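PDB 3DTD: invasion-associated protein B from Bartonella henselae, which is of unknown biochemical function but is probably associated with the invasion of host cells by this bacterium. Local coordinates for residues 30-35 / 148-153; 99-104 / 113-118. One frame throughout, in Å; residues are numbered along the deposited sequence.

Contact 1 (30-35 / 148-153); sequences GLWSIN and LFVQLN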
# COMPACT_ATOMS: atom_id res chain seq x y z
N GLY C 30 -24.72 -24.25 -20.91
CA GLY C 30 -23.82 -25.26 -20.41
C GLY C 30 -22.53 -24.61 -19.96
O GLY C 30 -22.53 -23.81 -19.02
N LEU C 31 -21.44 -24.94 -20.65
CA LEU C 31 -20.14 -24.37 -20.36
C LEU C 31 -19.80 -23.21 -21.29
O LEU C 31 -18.77 -22.56 -21.15
CB LEU C 31 -19.06 -25.45 -20.42
CG LEU C 31 -19.10 -26.58 -19.38
CD1 LEU C 31 -18.07 -27.63 -19.69
CD2 LEU C 31 -18.91 -26.05 -17.96
N TRP C 32 -20.69 -22.93 -22.24
CA TRP C 32 -20.45 -21.90 -23.24
C TRP C 32 -21.17 -20.59 -22.93
O TRP C 32 -22.27 -20.59 -22.37
CB TRP C 32 -20.81 -22.42 -24.64
CG TRP C 32 -19.75 -23.31 -25.18
CD1 TRP C 32 -19.53 -24.61 -24.84
CD2 TRP C 32 -18.73 -22.96 -26.12
NE1 TRP C 32 -18.44 -25.10 -25.53
CE2 TRP C 32 -17.93 -24.11 -26.32
CE3 TRP C 32 -18.41 -21.78 -26.83
CZ2 TRP C 32 -16.84 -24.12 -27.20
CZ3 TRP C 32 -17.33 -21.80 -27.70
CH2 TRP C 32 -16.56 -22.96 -27.88
N SER C 33 -20.53 -19.48 -23.28
CA SER C 33 -21.06 -18.14 -23.05
C SER C 33 -21.33 -17.39 -24.36
O SER C 33 -20.66 -17.63 -25.36
CB SER C 33 -20.11 -17.32 -22.17
OG SER C 33 -19.90 -17.94 -20.92
N ILE C 34 -22.31 -16.49 -24.33
CA ILE C 34 -22.64 -15.64 -25.47
C ILE C 34 -22.69 -14.16 -25.07
O ILE C 34 -23.38 -13.79 -24.11
CB ILE C 34 -23.97 -16.06 -26.17
CG1 ILE C 34 -23.80 -17.41 -26.86
CG2 ILE C 34 -24.43 -15.02 -27.20
CD1 ILE C 34 -25.08 -18.02 -27.34
N ASN C 35 -21.94 -13.34 -25.80
CA ASN C 35 -21.97 -11.90 -25.65
C ASN C 35 -22.20 -11.23 -27.00
O ASN C 35 -21.66 -11.66 -28.01
CB ASN C 35 -20.68 -11.39 -25.01
CG ASN C 35 -20.62 -11.69 -23.52
OD1 ASN C 35 -19.99 -12.66 -23.10
ND2 ASN C 35 -21.28 -10.86 -22.72
N LEU C 148 -4.34 -30.79 -23.93
CA LEU C 148 -5.22 -29.63 -23.94
C LEU C 148 -6.48 -29.89 -24.78
O LEU C 148 -6.44 -30.62 -25.77
CB LEU C 148 -4.48 -28.40 -24.46
CG LEU C 148 -3.87 -27.37 -23.51
CD1 LEU C 148 -3.18 -27.97 -22.29
CD2 LEU C 148 -2.91 -26.51 -24.31
N PHE C 149 -7.58 -29.27 -24.37
CA PHE C 149 -8.88 -29.47 -25.01
C PHE C 149 -9.80 -28.29 -24.74
O PHE C 149 -9.54 -27.46 -23.86
CB PHE C 149 -9.56 -30.78 -24.53
CG PHE C 149 -9.57 -30.95 -23.04
CD1 PHE C 149 -10.56 -30.35 -22.26
CD2 PHE C 149 -8.58 -31.69 -22.41
CE1 PHE C 149 -10.56 -30.50 -20.88
CE2 PHE C 149 -8.57 -31.84 -21.03
CZ PHE C 149 -9.55 -31.24 -20.27
N VAL C 150 -10.88 -28.21 -25.51
CA VAL C 150 -12.00 -27.33 -25.22
C VAL C 150 -13.23 -28.22 -24.97
O VAL C 150 -13.53 -29.09 -25.78
CB VAL C 150 -12.27 -26.32 -26.38
CG1 VAL C 150 -13.46 -25.43 -26.07
CG2 VAL C 150 -11.04 -25.46 -26.63
N GLN C 151 -13.89 -28.02 -23.83
CA GLN C 151 -15.08 -28.80 -23.50
C GLN C 151 -16.28 -28.29 -24.29
O GLN C 151 -16.49 -27.08 -24.39
CB GLN C 151 -15.36 -28.74 -22.00
CG GLN C 151 -14.27 -29.31 -21.12
CD GLN C 151 -14.59 -29.21 -19.65
OE1 GLN C 151 -15.28 -30.06 -19.09
NE2 GLN C 151 -14.09 -28.15 -19.00
N LEU C 152 -17.05 -29.22 -24.85
CA LEU C 152 -18.11 -28.88 -25.80
C LEU C 152 -19.53 -28.93 -25.24
O LEU C 152 -20.50 -28.78 -25.99
CB LEU C 152 -18.00 -29.76 -27.06
CG LEU C 152 -16.71 -29.68 -27.88
CD1 LEU C 152 -16.69 -30.79 -28.92
CD2 LEU C 152 -16.52 -28.31 -28.53
N ASN C 153 -19.67 -29.13 -23.93
CA ASN C 153 -20.98 -29.14 -23.28
C ASN C 153 -21.67 -27.78 -23.39
O ASN C 153 -21.22 -26.79 -22.81
CB ASN C 153 -20.90 -29.59 -21.82
CG ASN C 153 -22.27 -29.72 -21.17
OD1 ASN C 153 -22.72 -28.81 -20.48
ND2 ASN C 153 -22.94 -30.83 -21.42

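Contact 2 (99-104 / 113-118); sequences IETGIR and VPIVFD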
# COMPACT_ATOMS: atom_id res chain seq x y z
N ILE C 99 -8.97 -31.09 -38.17
CA ILE C 99 -8.52 -29.84 -38.78
C ILE C 99 -7.06 -29.59 -38.41
O ILE C 99 -6.66 -29.76 -37.26
CB ILE C 99 -9.42 -28.65 -38.35
CG1 ILE C 99 -10.62 -28.52 -39.29
CG2 ILE C 99 -8.66 -27.31 -38.35
CD1 ILE C 99 -11.61 -27.48 -38.83
N GLU C 100 -6.26 -29.22 -39.40
CA GLU C 100 -4.89 -28.80 -39.14
C GLU C 100 -4.69 -27.35 -39.57
O GLU C 100 -4.89 -27.00 -40.73
CB GLU C 100 -3.89 -29.73 -39.82
CG GLU C 100 -2.75 -30.13 -38.91
CD GLU C 100 -1.89 -31.23 -39.49
OE1 GLU C 100 -1.83 -32.31 -38.87
OE2 GLU C 100 -1.28 -31.02 -40.56
N THR C 101 -4.31 -26.52 -38.61
CA THR C 101 -4.12 -25.08 -38.82
C THR C 101 -2.90 -24.63 -38.00
O THR C 101 -2.21 -25.45 -37.41
CB THR C 101 -5.41 -24.27 -38.49
OG1 THR C 101 -5.15 -22.86 -38.56
CG2 THR C 101 -5.96 -24.61 -37.10
N GLY C 102 -2.61 -23.33 -37.99
CA GLY C 102 -1.43 -22.82 -37.29
C GLY C 102 -1.64 -21.51 -36.57
O GLY C 102 -2.65 -20.83 -36.78
N ILE C 103 -0.68 -21.16 -35.72
CA ILE C 103 -0.63 -19.88 -35.01
C ILE C 103 -0.40 -18.75 -36.02
O ILE C 103 0.49 -18.84 -36.86
CB ILE C 103 0.47 -19.87 -33.91
CG1 ILE C 103 0.12 -20.87 -32.80
CG2 ILE C 103 0.69 -18.47 -33.31
CD1 ILE C 103 1.26 -21.19 -31.85
N ARG C 104 -1.23 -17.71 -35.95
CA ARG C 104 -1.08 -16.53 -36.79
C ARG C 104 -0.16 -15.51 -36.13
O ARG C 104 0.71 -14.91 -36.78
CB ARG C 104 -2.45 -15.90 -37.07
CG ARG C 104 -2.40 -14.64 -37.92
CD ARG C 104 -3.71 -14.34 -38.62
NE ARG C 104 -3.54 -13.29 -39.62
CZ ARG C 104 -3.71 -11.99 -39.39
NH1 ARG C 104 -4.08 -11.56 -38.19
NH2 ARG C 104 -3.53 -11.12 -40.37
N VAL C 113 -4.75 -18.80 -32.80
CA VAL C 113 -4.93 -19.78 -33.86
C VAL C 113 -6.30 -19.54 -34.53
O VAL C 113 -7.33 -19.80 -33.92
CB VAL C 113 -4.88 -21.23 -33.30
CG1 VAL C 113 -5.00 -22.25 -34.42
CG2 VAL C 113 -3.60 -21.47 -32.51
N PRO C 114 -6.30 -19.03 -35.78
CA PRO C 114 -7.56 -18.86 -36.51
C PRO C 114 -8.17 -20.20 -36.91
O PRO C 114 -7.45 -21.12 -37.31
CB PRO C 114 -7.14 -18.09 -37.77
CG PRO C 114 -5.76 -17.61 -37.52
CD PRO C 114 -5.15 -18.57 -36.57
N ILE C 115 -9.48 -20.30 -36.78
CA ILE C 115 -10.20 -21.54 -37.05
C ILE C 115 -11.43 -21.27 -37.92
O ILE C 115 -12.12 -20.28 -37.72
CB ILE C 115 -10.62 -22.26 -35.74
CG1 ILE C 115 -10.96 -21.23 -34.66
CG2 ILE C 115 -9.49 -23.16 -35.27
CD1 ILE C 115 -11.88 -21.72 -33.57
N VAL C 116 -11.65 -22.14 -38.90
CA VAL C 116 -12.84 -22.12 -39.74
C VAL C 116 -13.42 -23.53 -39.75
O VAL C 116 -12.73 -24.49 -40.07
CB VAL C 116 -12.53 -21.64 -41.19
CG1 VAL C 116 -13.74 -21.80 -42.09
CG2 VAL C 116 -12.06 -20.19 -41.20
N PHE C 117 -14.70 -23.65 -39.38
CA PHE C 117 -15.38 -24.94 -39.35
C PHE C 117 -16.41 -25.06 -40.47
O PHE C 117 -17.31 -24.22 -40.57
CB PHE C 117 -16.07 -25.15 -38.00
CG PHE C 117 -15.16 -25.04 -36.81
CD1 PHE C 117 -15.42 -24.12 -35.80
CD2 PHE C 117 -14.05 -25.86 -36.69
CE1 PHE C 117 -14.59 -24.02 -34.69
CE2 PHE C 117 -13.21 -25.77 -35.58
CZ PHE C 117 -13.48 -24.85 -34.59
N ASP C 118 -16.29 -26.09 -41.30
CA ASP C 118 -17.31 -26.39 -42.31
C ASP C 118 -18.54 -27.07 -41.69
O ASP C 118 -18.51 -27.44 -40.51
CB ASP C 118 -16.74 -27.21 -43.48
CG ASP C 118 -16.04 -28.50 -43.06
OD1 ASP C 118 -16.59 -29.29 -42.27
OD2 ASP C 118 -14.92 -28.73 -43.55

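Contact 1 (30-35 / 148-153)
Two hydrogen bonds, one from backbone and one from a side chain, tie Leu31 and Trp32 to segment 148-153. Here the start of strand 32-39, in the larger sheet, meets the end of strand 144-151, an outermost strand of the smaller sheet, and the loop after it. Leu31 N donates a hydrogen bond to Asn153 O at 2.9 Å. The indole NE1 of Trp32 reaches Gln151 O at 3.0 Å; this bond is bent (138°) and meets a lone pair in the carbonyl plane, while the oxygen lies tilted from the ring. Asn153 O also stands at the edge of the indole, in its plane and 3.4 Å from Trp32 CD1.

Apolar contacts surround these bonds. Trp32 CZ2 touches Val150 CG1 at 3.8 Å, the two side chains crossing at about a right angle. Leu31 swings CG to the side of its own backbone N (chi1 -66°), and its CD1 lies 3.7 Å from Gln151 CB. The amide of Gln151 is engaged further out, its OE1 accepting a bond from Thr28 N of a second subunit, and Phe155 meets the Trp32 ring edge-to-face.

The N-H of a buried indole is thus satisfied by a main-chain carbonyl, while Leu31 holds the neighbouring turn through Asn153 O and Gln151.

Contact 2 (99-104 / 113-118)
Ile99 extends its CD1 methyl to the edge of the Phe117 ring, 3.6 Å from CD2 and near the ring plane, with the two side chains at about a right angle. The same methyl lies 3.4 Å from Val116 O, so the tip of the isoleucine covers both a ring edge and a stretch of main chain. Tyr121 and Val122 of helix 119-127 also pack against this end.

Farther along, Thr101 makes the polar link. Its OG1 points opposite the residue's own nitrogen (chi1 174°) and donates to Pro114 O at 3.1 Å, with a C=O...OG1 angle of 165°, nearly along the carbonyl axis. That torsion places CG2 between the backbone N and the carbonyl carbon, from where it meets Val113 CG1 at 3.7 Å. Val113 uses its other methyl for Ile103, CG2 to CG1 at 3.8 Å. At the far end Pro114 CD lies 3.4 Å from Gly102 O, and Arg104 CB rests 3.8 Å from Pro114 CG before the rest of the arginine chain leads away.

Strands 99-101 and 113-117 run roughly antiparallel (148°), their axes 8.3 Å apart and too distant for backbone pairing; after Gly102 the chain closes in and joins the larger sheet as strand 105-107. An outermost strand of the smaller sheet thus packs its side chains along strand 110-117 of the larger one, consistent with the immunoglobulin-like sandwiches of the E-set clan.

Contacts 1 and 2 join the same two antiparallel sheets at different places. In contact 1, the start of strand 32-39 of the larger sheet and the turn before it meet the end of strand 144-151, an outermost strand of the smaller one, and the loop that follows; in contact 2, strand 110-117 of the larger sheet meets strand 98-101, the other outermost strand of the smaller sheet. Their centres lie about 17 Å apart, on opposite sides of the chain's centre, and their nearest atoms remain about 7 Å apart. Along the chain, 99-104 / 113-118 is nested within the loop closed by 30-35 / 148-153. A glycerol, probably from the crystallisation liquor, lies about 3 Å from the side chain of Asn153.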